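Local structure of lectin (Colocasia esculenta, 5T1X) at residues L21-H26 against L90-D95. The protein probably binds mannose-containing glycans, as a taro lectin related to the snowdrop lectin GNA. Numbering follows the deposited sequence.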
# COMPACT_ATOMS: atom_id res chain seq x y z
N LEU B 21 -8.96 9.25 -0.97
CA LEU B 21 -7.71 8.94 -0.29
C LEU B 21 -6.96 10.25 -0.14
O LEU B 21 -7.07 11.13 -1.00
CB LEU B 21 -6.84 7.92 -1.06
CG LEU B 21 -7.48 6.60 -1.47
CD1 LEU B 21 -6.45 5.67 -2.05
CD2 LEU B 21 -8.19 5.92 -0.28
N THR B 22 -6.24 10.41 0.97
CA THR B 22 -5.45 11.61 1.24
C THR B 22 -4.08 11.21 1.76
O THR B 22 -3.97 10.23 2.51
CB THR B 22 -6.16 12.56 2.23
OG1 THR B 22 -6.39 11.87 3.47
CG2 THR B 22 -7.49 13.10 1.71
N ALA B 23 -3.05 11.94 1.34
CA ALA B 23 -1.66 11.76 1.81
C ALA B 23 -0.94 13.06 1.64
O ALA B 23 -0.84 13.55 0.51
CB ALA B 23 -0.96 10.64 1.04
N LYS B 24 -0.48 13.67 2.75
CA LYS B 24 0.18 14.98 2.71
C LYS B 24 -0.80 15.96 2.04
O LYS B 24 -1.96 16.03 2.47
CB LYS B 24 1.57 14.91 2.04
CG LYS B 24 2.60 14.14 2.88
CD LYS B 24 3.80 13.63 2.08
CE LYS B 24 4.68 14.72 1.52
NZ LYS B 24 5.71 14.18 0.59
N ASN B 25 -0.38 16.64 0.95
CA ASN B 25 -1.22 17.57 0.19
C ASN B 25 -1.91 16.87 -1.01
O ASN B 25 -2.67 17.52 -1.74
CB ASN B 25 -0.41 18.79 -0.29
CG ASN B 25 0.98 18.54 -0.85
OD1 ASN B 25 1.48 17.41 -0.96
ND2 ASN B 25 1.66 19.63 -1.18
N HIS B 26 -1.67 15.56 -1.21
CA HIS B 26 -2.28 14.81 -2.33
C HIS B 26 -3.64 14.24 -1.97
O HIS B 26 -3.87 13.84 -0.82
CB HIS B 26 -1.38 13.63 -2.77
CG HIS B 26 0.08 13.96 -2.86
ND1 HIS B 26 0.55 14.91 -3.75
CD2 HIS B 26 1.13 13.45 -2.18
CE1 HIS B 26 1.86 14.96 -3.58
NE2 HIS B 26 2.26 14.10 -2.64
N LEU B 90 -4.29 -0.33 -3.15
CA LEU B 90 -4.02 0.90 -3.88
C LEU B 90 -3.48 1.87 -2.85
O LEU B 90 -4.16 2.10 -1.85
CB LEU B 90 -5.30 1.44 -4.55
CG LEU B 90 -5.24 2.87 -5.12
CD1 LEU B 90 -4.39 2.96 -6.37
CD2 LEU B 90 -6.64 3.38 -5.44
N ILE B 91 -2.26 2.39 -3.06
CA ILE B 91 -1.67 3.33 -2.12
C ILE B 91 -1.54 4.69 -2.78
O ILE B 91 -0.90 4.80 -3.82
CB ILE B 91 -0.29 2.86 -1.58
CG1 ILE B 91 -0.33 1.40 -1.03
CG2 ILE B 91 0.25 3.85 -0.52
CD1 ILE B 91 1.04 0.84 -0.60
N LEU B 92 -2.08 5.73 -2.13
CA LEU B 92 -1.80 7.10 -2.53
C LEU B 92 -0.54 7.43 -1.76
O LEU B 92 -0.60 7.67 -0.55
CB LEU B 92 -2.97 8.07 -2.25
CG LEU B 92 -2.68 9.55 -2.61
CD1 LEU B 92 -2.45 9.74 -4.12
CD2 LEU B 92 -3.78 10.47 -2.10
N ARG B 93 0.60 7.30 -2.42
CA ARG B 93 1.90 7.44 -1.78
C ARG B 93 2.22 8.86 -1.36
O ARG B 93 1.68 9.82 -1.91
CB ARG B 93 3.00 6.93 -2.73
CG ARG B 93 2.79 5.44 -2.95
CD ARG B 93 3.77 4.73 -3.84
NE ARG B 93 4.71 5.47 -4.53
CZ ARG B 93 5.67 5.03 -5.40
NH1 ARG B 93 5.78 3.74 -5.69
NH2 ARG B 93 6.50 5.89 -5.96
N ASP B 94 3.15 9.00 -0.42
CA ASP B 94 3.60 10.30 0.05
C ASP B 94 4.20 11.13 -1.10
O ASP B 94 4.15 12.36 -1.04
CB ASP B 94 4.67 10.13 1.14
CG ASP B 94 4.19 9.57 2.46
OD1 ASP B 94 2.96 9.41 2.63
OD2 ASP B 94 5.03 9.30 3.32
N ASP B 95 4.74 10.46 -2.14
CA ASP B 95 5.36 11.15 -3.28
C ASP B 95 4.34 11.49 -4.40
O ASP B 95 4.74 11.98 -5.44
CB ASP B 95 6.56 10.35 -3.84
CG ASP B 95 6.27 8.95 -4.36
OD1 ASP B 95 5.08 8.57 -4.41
OD2 ASP B 95 7.22 8.27 -4.79
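Lys24 and His26 converge on one acceptor, the carbonyl oxygen of Asp94, where two sheets of the GNA-related beta-prism II fold face each other. Residues 21-26 belong to a beta hairpin closed by a type II' turn from Ala23 to His26; residues 90-92 end strand 89-92 of the neighbouring three-stranded sheet, and 93-95 continue as a loop. The axes of strands 21-23 and 90-92 approach to 7.4 Å at 44°, which is sheet-to-sheet packing rather than strand pairing. In Leu92, CG anti to the backbone N (chi1 178°) carries CD2 to 3.5 Å from Leu21 O and close to His26 O. The CB atoms of Leu92 and Leu21 meet at 4.1 Å. Ala23 CB lies 3.4 Å from Leu92 O. Earlier along both strands, methyls CD1 of Leu21 and CD2 of Leu90 touch, and Leu90 also packs on Leu28 of strand 26-30. At the turn, Lys24 CD lies against Asp94 CB, and a bend at chi3 turns CE and NZ toward Asp94 O, which NZ meets at 2.9 Å from above the carbonyl plane. Asp94 N bonds Tyr5 OH of the other chain, tying this end to the dimer. The imidazole of His26 presents its edge to the same carbonyl: NE2 reaches Asp94 O at 3.0 Å, but the 132° N-H...O angle makes the bond weak.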